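Local coordinates for protein apical membrane antigen AMA1 (Toxoplasma gondii ME49, PDB 4YIV) that serves as an essential microneme protein in host cell invasion, forming part of the moving junction between parasite and host cell membranes, at residues F27-H32 against K227-A232; P60-H65 against E341-I346; Y157-D162 against A215-N220; R298-Y303 against Q318-L323. All coordinates share one frame; numbering follows the deposited sequence. Where two conformers were deposited one is given.

Contact 1: residues F27-H32 against K227-A232. With CO (cobalt (II) ion), chain I; NAG (2-acetamido-2-deoxy-beta-D-glucopyranose), chain B.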
# COMPACT_ATOMS: atom_id res chain seq x y z
N PHE A 27 2.94 10.69 -5.41
CA PHE A 27 3.32 9.47 -6.10
C PHE A 27 4.72 9.02 -5.79
O PHE A 27 5.16 7.97 -6.27
CB PHE A 27 3.16 9.65 -7.60
CG PHE A 27 1.74 9.89 -8.01
CD1 PHE A 27 0.79 8.91 -7.83
CD2 PHE A 27 1.34 11.12 -8.53
CE1 PHE A 27 -0.53 9.12 -8.18
CE2 PHE A 27 0.03 11.34 -8.88
CZ PHE A 27 -0.91 10.35 -8.72
N ASN A 28 5.45 9.80 -5.01
CA ASN A 28 6.83 9.47 -4.67
C ASN A 28 6.91 8.63 -3.42
O ASN A 28 7.05 9.12 -2.37
CB ASN A 28 7.72 10.72 -4.55
CG ASN A 28 9.19 10.37 -4.48
OD1 ASN A 28 9.55 9.25 -4.20
ND2 ASN A 28 10.05 11.34 -4.76
N LEU A 29 6.81 7.33 -3.60
CA LEU A 29 6.84 6.41 -2.47
C LEU A 29 8.21 6.31 -1.81
O LEU A 29 8.33 5.86 -0.66
CB LEU A 29 6.38 5.04 -2.93
CG LEU A 29 4.92 5.02 -3.35
CD1 LEU A 29 4.55 3.81 -4.21
CD2 LEU A 29 4.02 5.06 -2.06
N THR A 30 9.26 6.72 -2.49
CA THR A 30 10.55 6.74 -1.81
C THR A 30 10.62 7.85 -0.74
O THR A 30 11.23 7.70 0.32
CB THR A 30 11.71 6.96 -2.82
OG1 THR A 30 11.60 6.01 -3.88
CG2 THR A 30 13.03 6.78 -2.12
N HIS A 31 10.01 8.97 -1.11
CA HIS A 31 9.95 10.19 -0.32
C HIS A 31 9.11 10.08 0.95
O HIS A 31 9.56 10.36 2.04
CB HIS A 31 9.45 11.36 -1.20
CG HIS A 31 9.48 12.69 -0.52
ND1 HIS A 31 10.45 13.04 0.39
CD2 HIS A 31 8.67 13.77 -0.64
CE1 HIS A 31 10.23 14.27 0.82
NE2 HIS A 31 9.16 14.74 0.21
N HIS A 32 7.88 9.64 0.81
CA HIS A 32 6.91 9.63 1.89
C HIS A 32 6.78 8.26 2.55
O HIS A 32 6.85 8.11 3.75
CB HIS A 32 5.59 10.10 1.29
CG HIS A 32 5.72 11.37 0.52
ND1 HIS A 32 5.08 11.62 -0.67
CD2 HIS A 32 6.46 12.47 0.79
CE1 HIS A 32 5.40 12.82 -1.09
NE2 HIS A 32 6.22 13.37 -0.22
N LYS A 227 0.17 12.80 0.99
CA LYS A 227 1.53 12.36 0.69
C LYS A 227 1.60 11.00 0.05
O LYS A 227 2.70 10.59 -0.35
CB LYS A 227 2.36 12.35 1.96
CG LYS A 227 2.57 13.72 2.53
CD LYS A 227 3.19 14.64 1.45
CE LYS A 227 4.04 15.73 2.01
NZ LYS A 227 4.77 16.43 0.86
N CYS A 228 0.46 10.32 -0.05
CA CYS A 228 0.39 8.91 -0.46
C CYS A 228 -0.58 8.76 -1.65
O CYS A 228 -1.56 9.54 -1.76
CB CYS A 228 -0.05 8.05 0.73
SG CYS A 228 1.07 8.10 2.19
N PRO A 229 -0.27 7.84 -2.60
CA PRO A 229 -1.06 7.72 -3.81
C PRO A 229 -2.23 6.78 -3.54
O PRO A 229 -2.29 5.66 -4.06
CB PRO A 229 -0.08 7.15 -4.82
CG PRO A 229 0.76 6.25 -4.01
CD PRO A 229 0.88 6.90 -2.64
N ASN A 230 -3.15 7.23 -2.69
CA ASN A 230 -4.19 6.36 -2.15
C ASN A 230 -5.11 5.74 -3.18
O ASN A 230 -5.49 4.57 -3.08
CB ASN A 230 -5.03 7.13 -1.14
CG ASN A 230 -4.22 7.59 0.06
OD1 ASN A 230 -3.66 6.77 0.78
ND2 ASN A 230 -4.13 8.90 0.27
N GLN A 231 -5.45 6.54 -4.19
CA GLN A 231 -6.33 6.10 -5.27
C GLN A 231 -5.64 5.98 -6.64
O GLN A 231 -4.64 6.64 -6.92
CB GLN A 231 -7.50 7.08 -5.40
CG GLN A 231 -8.74 6.68 -4.59
CD GLN A 231 -8.45 6.57 -3.11
OE1 GLN A 231 -8.38 5.47 -2.53
NE2 GLN A 231 -8.25 7.70 -2.48
N ALA A 232 -6.19 5.10 -7.46
CA ALA A 232 -5.84 5.02 -8.88
C ALA A 232 -6.07 6.39 -9.57
O ALA A 232 -6.89 7.21 -9.12
CB ALA A 232 -6.65 3.96 -9.55
CO CO I . 7.73 15.67 0.45
C1 NAG B . 11.52 11.23 -4.94
C2 NAG B . 12.35 12.13 -5.84
C3 NAG B . 13.84 11.89 -5.65
C4 NAG B . 14.19 11.97 -4.17
C5 NAG B . 13.31 11.02 -3.37
C6 NAG B . 13.63 11.11 -1.89
C7 NAG B . 10.93 12.51 -7.77
C8 NAG B . 10.60 12.09 -9.17
N2 NAG B . 11.99 11.92 -7.23
O3 NAG B . 14.59 12.87 -6.38
O4 NAG B . 15.57 11.63 -3.99
O5 NAG B . 11.93 11.34 -3.58
O6 NAG B . 13.26 12.40 -1.39
O7 NAG B . 10.27 13.34 -7.17
O HOH W 1 7.08 15.52 2.48
O HOH W 2 9.14 17.23 -0.88
O HOH W 3 8.97 16.97 1.54
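The side chains of H32 and K227 cross at about a right angle. K227 CD lies over one face of the H32 ring, 3.8 Å from its centroid, in a CH-pi contact. CB of H31 covers the opposite face, off-centre, so the imidazole is sandwiched. This holds for one of two deposited conformers of H32. In it, H32 ND1 gives a weak and doubtful bond to K227 O at 2.6 Å; the N-H...O angle is only 119°. H32 NE2 is hydrogen-bonded to E25 in the same conformer. The bend of K227 at chi2 (-56°) carries CD over the ring face and takes NZ toward the cobalt site. Its NZ makes weak hydrogen bonds to a water on that ion and to E25. H31 NE2 and E25 bind the cobalt directly, together with three waters.

This is where the loop after helix 18-25 meets the end of helix 224-227. N28 carries the N-linked NAG on ND2, in an N-x-T sequon ending at T30. Its OD1 accepts from H31 N at 3.1 Å, an Asx motif. The donor lies well above the carbonyl plane.

Deeper in, P229 is the apolar partner. F27 and P229 run past one another, with F27 CD1 3.6 Å from P229 CB. L29 CD2 reaches P229 CD at 3.7 Å. Next to P229, C228 forms a disulfide with C59.

Contact 2: residues P60-H65 against E341-I346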
# COMPACT_ATOMS: atom_id res chain seq x y z
N PRO A 60 -0.56 3.96 3.90
CA PRO A 60 -1.45 2.79 3.95
C PRO A 60 -1.41 2.03 2.64
O PRO A 60 -1.28 2.63 1.56
CB PRO A 60 -2.83 3.39 4.19
CG PRO A 60 -2.76 4.76 3.63
CD PRO A 60 -1.31 5.23 3.81
N ILE A 61 -1.50 0.71 2.72
CA ILE A 61 -1.42 -0.11 1.52
C ILE A 61 -2.80 -0.74 1.26
O ILE A 61 -3.24 -1.65 1.97
CB ILE A 61 -0.33 -1.20 1.62
CG1 ILE A 61 0.99 -0.57 2.12
CG2 ILE A 61 -0.17 -1.90 0.26
CD1 ILE A 61 1.53 0.58 1.26
N TRP A 62 -3.48 -0.19 0.25
CA TRP A 62 -4.88 -0.46 0.02
C TRP A 62 -5.11 -1.82 -0.61
O TRP A 62 -4.60 -2.09 -1.68
CB TRP A 62 -5.45 0.62 -0.89
CG TRP A 62 -5.45 2.01 -0.28
CD1 TRP A 62 -4.37 2.82 -0.02
CD2 TRP A 62 -6.61 2.73 0.12
NE1 TRP A 62 -4.81 4.03 0.55
CE2 TRP A 62 -6.18 3.98 0.65
CE3 TRP A 62 -7.98 2.43 0.11
CZ2 TRP A 62 -7.08 4.92 1.14
CZ3 TRP A 62 -8.88 3.38 0.60
CH2 TRP A 62 -8.42 4.60 1.10
N GLY A 63 -5.89 -2.66 0.05
CA GLY A 63 -6.28 -3.94 -0.52
C GLY A 63 -5.28 -5.04 -0.17
O GLY A 63 -5.51 -6.21 -0.45
N LYS A 64 -4.18 -4.67 0.50
CA LYS A 64 -3.19 -5.68 0.90
C LYS A 64 -3.72 -6.53 2.02
O LYS A 64 -4.21 -6.04 3.02
CB LYS A 64 -1.84 -5.06 1.32
CG LYS A 64 -0.90 -6.04 2.05
CD LYS A 64 0.43 -5.37 2.39
CE LYS A 64 1.33 -6.27 3.26
NZ LYS A 64 2.72 -5.72 3.36
N HIS A 65 -3.58 -7.85 1.85
CA HIS A 65 -3.91 -8.80 2.89
C HIS A 65 -2.89 -9.93 2.82
O HIS A 65 -2.18 -10.07 1.83
CB HIS A 65 -5.35 -9.35 2.75
CG HIS A 65 -5.68 -9.89 1.39
ND1 HIS A 65 -5.85 -9.10 0.28
CD2 HIS A 65 -5.94 -11.16 0.99
CE1 HIS A 65 -6.15 -9.85 -0.76
NE2 HIS A 65 -6.21 -11.11 -0.36
N GLU A 341 -11.91 6.47 -7.07
CA GLU A 341 -12.82 7.29 -6.29
C GLU A 341 -12.38 7.41 -4.85
O GLU A 341 -12.05 6.43 -4.20
CB GLU A 341 -14.24 6.69 -6.33
CG GLU A 341 -14.72 6.31 -7.74
CD GLU A 341 -15.72 7.30 -8.38
OE1 GLU A 341 -16.82 7.51 -7.81
OE2 GLU A 341 -15.42 7.83 -9.48
N THR A 342 -12.40 8.63 -4.33
CA THR A 342 -12.11 8.85 -2.93
C THR A 342 -13.21 8.32 -2.01
O THR A 342 -14.34 8.79 -2.08
CB THR A 342 -11.92 10.35 -2.64
OG1 THR A 342 -10.96 10.90 -3.54
CG2 THR A 342 -11.46 10.59 -1.23
N PRO A 343 -12.87 7.39 -1.11
CA PRO A 343 -13.89 6.93 -0.18
C PRO A 343 -14.09 7.86 1.01
O PRO A 343 -13.18 8.61 1.35
CB PRO A 343 -13.34 5.60 0.30
CG PRO A 343 -11.89 5.78 0.25
CD PRO A 343 -11.59 6.69 -0.89
N ASN A 344 -15.23 7.77 1.68
CA ASN A 344 -15.57 8.78 2.65
C ASN A 344 -14.72 8.64 3.89
O ASN A 344 -14.57 9.59 4.65
CB ASN A 344 -17.06 8.72 3.00
CG ASN A 344 -17.49 7.36 3.51
OD1 ASN A 344 -16.66 6.52 3.86
ND2 ASN A 344 -18.80 7.12 3.54
N PHE A 345 -14.14 7.46 4.12
CA PHE A 345 -13.41 7.26 5.36
C PHE A 345 -11.98 7.81 5.34
O PHE A 345 -11.23 7.64 6.31
CB PHE A 345 -13.37 5.78 5.77
CG PHE A 345 -12.80 4.86 4.73
CD1 PHE A 345 -11.43 4.66 4.64
CD2 PHE A 345 -13.62 4.15 3.87
CE1 PHE A 345 -10.90 3.77 3.71
CE2 PHE A 345 -13.08 3.27 2.93
CZ PHE A 345 -11.73 3.09 2.86
N ILE A 346 -11.60 8.49 4.25
CA ILE A 346 -10.39 9.33 4.26
C ILE A 346 -10.70 10.80 3.93
O ILE A 346 -9.82 11.55 3.56
CB ILE A 346 -9.30 8.81 3.27
CG1 ILE A 346 -9.73 8.94 1.81
CG2 ILE A 346 -8.93 7.36 3.60
CD1 ILE A 346 -8.55 8.87 0.84
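W62 belongs to strand 61-62, an outermost strand of a five-stranded antiparallel sheet, and its indole meets the short 3-10 segment 344-345 and the residues beside it. The six-membered ring does all the touching. W62 and F345 reach for each other from their two segments and meet rim to rim, neither over the face of the other. Their centroids are 5.7 Å apart and the planes are inclined by 25°. The closest pair is W62 CZ3 and F345 CZ at 3.6 Å.

P343 CG lies 3.8 Å from W62 CH2. The same CG also sits over one face of the F345 ring, toward its rim, so P343 packs on both aromatics. F345 CG stands between its backbone N and carbonyl carbon (chi1 56°), which brings the ring beside P343 and up to the indole. I346 CG2 comes to the indole edge, near its plane, 3.8 Å from W62 CH2.

The polar end of the indole is also held: NE1 is hydrogen-bonded to N230. W62 and G63 are the central residues of a type II turn from I61 to K64.

L133 of helix 132-141 touches W62 and I346, and D132 touches F345. I211 of strand 210-213 packs on both W62 and F345, while F224 of helix 224-227 touches I346. The contact thus lies between strands 61-62 and 210-213 and helices 132-141 and 224-227.

Contact 3: residues Y157-D162 against A215-N220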
# COMPACT_ATOMS: atom_id res chain seq x y z
N TYR A 157 3.15 -2.72 16.49
CA TYR A 157 2.56 -3.67 15.55
C TYR A 157 1.92 -2.97 14.37
O TYR A 157 1.38 -1.85 14.53
CB TYR A 157 1.50 -4.51 16.24
CG TYR A 157 1.97 -5.23 17.45
CD1 TYR A 157 2.81 -6.35 17.36
CD2 TYR A 157 1.55 -4.82 18.70
CE1 TYR A 157 3.23 -7.01 18.51
CE2 TYR A 157 1.95 -5.46 19.84
CZ TYR A 157 2.78 -6.56 19.75
OH TYR A 157 3.17 -7.19 20.93
N PRO A 158 1.92 -3.63 13.20
CA PRO A 158 1.17 -3.11 12.06
C PRO A 158 -0.34 -3.30 12.26
O PRO A 158 -0.78 -3.97 13.21
CB PRO A 158 1.73 -3.91 10.88
CG PRO A 158 2.07 -5.25 11.50
CD PRO A 158 2.59 -4.91 12.88
N PHE A 159 -1.13 -2.65 11.42
CA PHE A 159 -2.57 -2.70 11.56
C PHE A 159 -3.23 -3.09 10.25
O PHE A 159 -2.64 -2.93 9.19
CB PHE A 159 -3.16 -1.33 12.03
CG PHE A 159 -3.09 -0.25 11.00
CD1 PHE A 159 -1.97 0.54 10.90
CD2 PHE A 159 -4.13 -0.05 10.10
CE1 PHE A 159 -1.86 1.53 9.93
CE2 PHE A 159 -4.04 0.95 9.12
CZ PHE A 159 -2.88 1.74 9.04
N VAL A 160 -4.48 -3.52 10.36
CA VAL A 160 -5.36 -3.60 9.20
C VAL A 160 -6.65 -2.88 9.56
O VAL A 160 -7.31 -3.19 10.58
CB VAL A 160 -5.66 -5.08 8.76
CG1 VAL A 160 -6.76 -5.11 7.70
CG2 VAL A 160 -4.38 -5.75 8.22
N TYR A 161 -7.01 -1.92 8.72
CA TYR A 161 -8.32 -1.27 8.84
C TYR A 161 -9.31 -2.00 7.94
O TYR A 161 -9.12 -2.10 6.72
CB TYR A 161 -8.25 0.23 8.50
CG TYR A 161 -9.58 0.94 8.79
CD1 TYR A 161 -10.15 0.85 10.04
CD2 TYR A 161 -10.27 1.62 7.79
CE1 TYR A 161 -11.37 1.44 10.31
CE2 TYR A 161 -11.51 2.23 8.07
CZ TYR A 161 -12.05 2.13 9.32
OH TYR A 161 -13.27 2.71 9.63
N ASP A 162 -10.38 -2.49 8.56
CA ASP A 162 -11.48 -3.11 7.86
C ASP A 162 -12.49 -1.99 7.71
O ASP A 162 -13.14 -1.62 8.69
CB ASP A 162 -12.06 -4.30 8.64
CG ASP A 162 -13.25 -4.97 7.93
OD1 ASP A 162 -13.92 -4.31 7.08
OD2 ASP A 162 -13.52 -6.17 8.25
N ALA A 215 2.41 0.80 11.92
CA ALA A 215 1.92 1.72 12.95
C ALA A 215 2.37 3.13 12.68
O ALA A 215 1.74 4.08 13.19
CB ALA A 215 2.37 1.32 14.33
N TYR A 216 3.43 3.30 11.90
CA TYR A 216 4.00 4.63 11.72
C TYR A 216 3.20 5.50 10.73
O TYR A 216 3.45 6.71 10.60
CB TYR A 216 5.49 4.52 11.33
CG TYR A 216 6.22 3.87 12.48
CD1 TYR A 216 6.71 4.65 13.53
CD2 TYR A 216 6.31 2.48 12.60
CE1 TYR A 216 7.29 4.08 14.64
CE2 TYR A 216 6.89 1.90 13.72
CZ TYR A 216 7.39 2.72 14.74
OH TYR A 216 7.97 2.19 15.88
N VAL A 217 2.23 4.90 10.04
CA VAL A 217 1.21 5.69 9.34
C VAL A 217 0.52 6.63 10.37
O VAL A 217 -0.01 7.69 10.03
CB VAL A 217 0.17 4.80 8.67
CG1 VAL A 217 -0.93 5.63 7.99
CG2 VAL A 217 0.83 3.88 7.61
N GLY A 218 0.49 6.19 11.61
CA GLY A 218 -0.20 6.89 12.66
C GLY A 218 0.58 7.96 13.39
O GLY A 218 0.02 8.63 14.25
N GLU A 219 1.87 8.10 13.10
CA GLU A 219 2.71 9.09 13.81
C GLU A 219 2.23 10.53 13.52
O GLU A 219 2.12 11.37 14.42
CB GLU A 219 4.20 8.95 13.40
CG GLU A 219 5.15 9.93 14.17
CD GLU A 219 6.64 9.57 14.04
OE1 GLU A 219 7.47 10.25 14.67
OE2 GLU A 219 6.98 8.62 13.33
N ASN A 220 1.92 10.80 12.26
CA ASN A 220 1.34 12.05 11.82
C ASN A 220 0.17 11.57 11.01
O ASN A 220 0.24 11.50 9.85
CB ASN A 220 2.31 12.85 10.98
CG ASN A 220 3.45 13.42 11.79
OD1 ASN A 220 3.24 14.15 12.72
ND2 ASN A 220 4.63 13.05 11.44
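The backbones come closest at P158 and A215, whose CA atoms are 5.0 Å apart, and no hydrogen bond links the two segments. P158 CA is 4.1 Å from A215 N. A215 packs with its methyl against the backbone of Y157. Its CB sits 3.3 Å from Y157 O, a close approach of a methyl to a carbonyl oxygen.

F159 points its CB toward the other segment. With its CG between the backbone N and the carbonyl carbon (chi1 70°), the ring reaches V217. The two side chains cross at about a right angle. V217 CB meets the edge of the ring, near its plane, at 4.0 Å from F159 CE1. This is edge packing, not a stack.

A215-G218 form a 3-10 turn, closed by G218 N bonding to A215 O at 2.9 Å. The turn sets A215 and V217 against the Y157-F159 backbone and ring, while the CB of Y216 points away. The Y216 hydroxyl is hydrogen-bonded to E54 and R156.

The contact lies at one end of the pair of strands 159-162 and 210-213. Strand 159-162 runs antiparallel to strand 210-213, with backbone bonds from F159 to G213 and from Y161 to I211. The 3-10 turn then carries the chain from strand 210-213 toward helix 224-227. On its other flank, strand 159-162 pairs with strand 167-170. Helix 132-141 lies beside F159 through C136, which is disulfide-bonded to C168.

Contact 4: residues R298-Y303 against Q318-L323. With NAG (2-acetamido-2-deoxy-beta-D-glucopyranose), chain B.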
# COMPACT_ATOMS: atom_id res chain seq x y z
N ARG A 298 9.87 -1.27 -8.39
CA ARG A 298 9.00 -1.18 -9.56
C ARG A 298 7.59 -1.13 -9.01
O ARG A 298 6.86 -2.08 -9.07
CB ARG A 298 9.19 -2.43 -10.41
CG ARG A 298 8.55 -2.35 -11.77
CD ARG A 298 8.65 -3.65 -12.56
NE ARG A 298 10.01 -4.06 -12.84
CZ ARG A 298 10.53 -5.24 -12.53
NH1 ARG A 298 9.80 -6.17 -11.95
NH2 ARG A 298 11.77 -5.49 -12.83
N ASN A 299 7.26 0.02 -8.46
CA ASN A 299 6.02 0.29 -7.74
C ASN A 299 4.90 0.92 -8.56
O ASN A 299 3.78 1.08 -8.05
CB ASN A 299 6.29 1.24 -6.59
CG ASN A 299 7.33 0.74 -5.63
OD1 ASN A 299 7.51 -0.46 -5.46
ND2 ASN A 299 7.99 1.67 -4.96
N TYR A 300 5.20 1.26 -9.81
CA TYR A 300 4.39 2.19 -10.59
C TYR A 300 3.98 1.55 -11.88
O TYR A 300 4.75 0.82 -12.52
CB TYR A 300 5.18 3.48 -10.87
CG TYR A 300 5.80 4.04 -9.65
CD1 TYR A 300 5.02 4.76 -8.74
CD2 TYR A 300 7.13 3.84 -9.36
CE1 TYR A 300 5.54 5.24 -7.61
CE2 TYR A 300 7.67 4.34 -8.20
CZ TYR A 300 6.86 5.05 -7.34
OH TYR A 300 7.35 5.56 -6.18
N GLY A 301 2.74 1.80 -12.29
CA GLY A 301 2.33 1.26 -13.56
C GLY A 301 1.08 1.87 -14.11
O GLY A 301 0.39 2.65 -13.43
N PHE A 302 0.80 1.53 -15.36
CA PHE A 302 -0.52 1.84 -15.92
C PHE A 302 -1.03 0.85 -16.93
O PHE A 302 -0.29 0.20 -17.66
CB PHE A 302 -0.55 3.25 -16.55
CG PHE A 302 0.51 3.51 -17.61
CD1 PHE A 302 0.30 3.16 -18.95
CD2 PHE A 302 1.71 4.13 -17.26
CE1 PHE A 302 1.28 3.44 -19.92
CE2 PHE A 302 2.68 4.42 -18.22
CZ PHE A 302 2.46 4.08 -19.55
N TYR A 303 -2.35 0.75 -16.90
CA TYR A 303 -3.09 0.07 -17.91
C TYR A 303 -3.27 1.00 -19.11
O TYR A 303 -3.48 2.20 -18.93
CB TYR A 303 -4.42 -0.34 -17.35
CG TYR A 303 -5.30 -0.93 -18.38
CD1 TYR A 303 -6.13 -0.12 -19.14
CD2 TYR A 303 -5.32 -2.30 -18.61
CE1 TYR A 303 -6.94 -0.64 -20.10
CE2 TYR A 303 -6.13 -2.83 -19.58
CZ TYR A 303 -6.95 -1.99 -20.31
OH TYR A 303 -7.78 -2.47 -21.29
N GLN A 318 10.61 3.99 -11.96
CA GLN A 318 10.83 5.44 -12.05
C GLN A 318 9.68 6.23 -11.42
O GLN A 318 8.53 6.18 -11.90
CB GLN A 318 11.02 5.85 -13.51
CG GLN A 318 12.27 5.26 -14.17
CD GLN A 318 13.56 5.85 -13.61
OE1 GLN A 318 14.45 5.11 -13.18
NE2 GLN A 318 13.66 7.18 -13.60
N VAL A 319 9.98 6.95 -10.35
CA VAL A 319 9.00 7.82 -9.71
C VAL A 319 8.48 8.80 -10.77
O VAL A 319 9.27 9.48 -11.43
CB VAL A 319 9.59 8.56 -8.52
CG1 VAL A 319 8.61 9.58 -7.96
CG2 VAL A 319 9.99 7.57 -7.43
N PRO A 320 7.16 8.87 -10.96
CA PRO A 320 6.70 9.82 -11.98
C PRO A 320 6.90 11.30 -11.58
O PRO A 320 6.78 11.70 -10.41
CB PRO A 320 5.21 9.48 -12.13
CG PRO A 320 4.83 8.80 -10.91
CD PRO A 320 6.05 8.10 -10.37
N ASP A 321 7.24 12.12 -12.57
CA ASP A 321 7.34 13.55 -12.33
C ASP A 321 6.58 14.32 -13.40
O ASP A 321 6.62 15.55 -13.43
CB ASP A 321 8.82 14.00 -12.23
CG ASP A 321 9.59 13.86 -13.53
OD1 ASP A 321 9.00 13.60 -14.60
OD2 ASP A 321 10.83 14.00 -13.46
N CYS A 322 5.85 13.60 -14.25
CA CYS A 322 4.89 14.21 -15.14
C CYS A 322 3.85 13.16 -15.54
O CYS A 322 3.94 11.98 -15.16
CB CYS A 322 5.57 14.81 -16.38
SG CYS A 322 6.51 13.64 -17.42
N LEU A 323 2.86 13.60 -16.30
CA LEU A 323 1.77 12.77 -16.75
C LEU A 323 1.52 12.99 -18.22
O LEU A 323 1.72 14.09 -18.73
CB LEU A 323 0.47 13.07 -16.00
CG LEU A 323 0.47 12.97 -14.48
CD1 LEU A 323 -0.85 13.48 -13.90
CD2 LEU A 323 0.72 11.52 -14.11
C1 NAG B . 11.52 11.23 -4.94
C2 NAG B . 12.35 12.13 -5.84
C3 NAG B . 13.84 11.89 -5.65
C4 NAG B . 14.19 11.97 -4.17
C5 NAG B . 13.31 11.02 -3.37
C6 NAG B . 13.63 11.11 -1.89
C7 NAG B . 10.93 12.51 -7.77
C8 NAG B . 10.60 12.09 -9.17
N2 NAG B . 11.99 11.92 -7.23
O3 NAG B . 14.59 12.87 -6.38
O4 NAG B . 15.57 11.63 -3.99
O5 NAG B . 11.93 11.34 -3.58
O6 NAG B . 13.26 12.40 -1.39
O7 NAG B . 10.27 13.34 -7.17
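The hydroxyl of Y300 has two polar partners and one apolar neighbour. L29 N is hydrogen-bonded to it and F27 O makes a weaker bond, both from the glycan-bearing loop. V319 CG2 lies 3.5 Å from the same Y300 OH. The polar end of a buried tyrosine is thus paired, while its ring is packed.

The ring is covered on both faces. N299 CB sits over the centre of one face, 3.7 Å above the plane. P320 CD lies over the opposite face, 4.0 Å from the centroid and 17° off the ring normal, in a CH-pi contact. P320 and Y300 cross at about a right angle. V319 CA lies over the same face as P320 CD, 4.0 Å from Y300 CE2. Y300 CG stands anti to the carbonyl carbon (chi1 -49°), which directs the ring at the 318-320 backbone.

Strand 300-305 is the middle strand of a five-stranded antiparallel sheet, consistent with a PAN domain. The link after strand 311-316 passes over Y300 and then enters strand 322-326 of a separate three-stranded sheet. So the contact joins the two sheets. At the entry, D321 and C322 form a classic beta bulge against strand 236-242. C322 makes a disulfide with C246.

V319 CB points away from Y300, but its two methyls work in different places. CG2 touches the tyrosine, whereas CG1 is 3.4 Å from C8 of the NAG on N28. Y249 packs on Y300 and P320, and F238 also touches P320.

How the contacts relate
Contacts 1 and 2 alternate along the chain, so their closures cross. Contact 3 falls within both spans; contact 4 comes after contact 1 but within the span of contact 2. Contact 1 lies centrally: its centre is about 13 Å from that of contact 2 and about 11 Å from that of contact 4, and it touches both. N230 packs on P60 of contact 2, and N28 on V319 of contact 4. Contacts 2 and 3 share the sheet holding strands 61-62, 159-162 and 210-213. Contact 4 belongs to the other five-stranded sheet; its centre is about 25 Å from that of contact 3. Segments 27-32 and 227-232 thus lie between the two five-stranded sheets of this invasion protein's ectodomain.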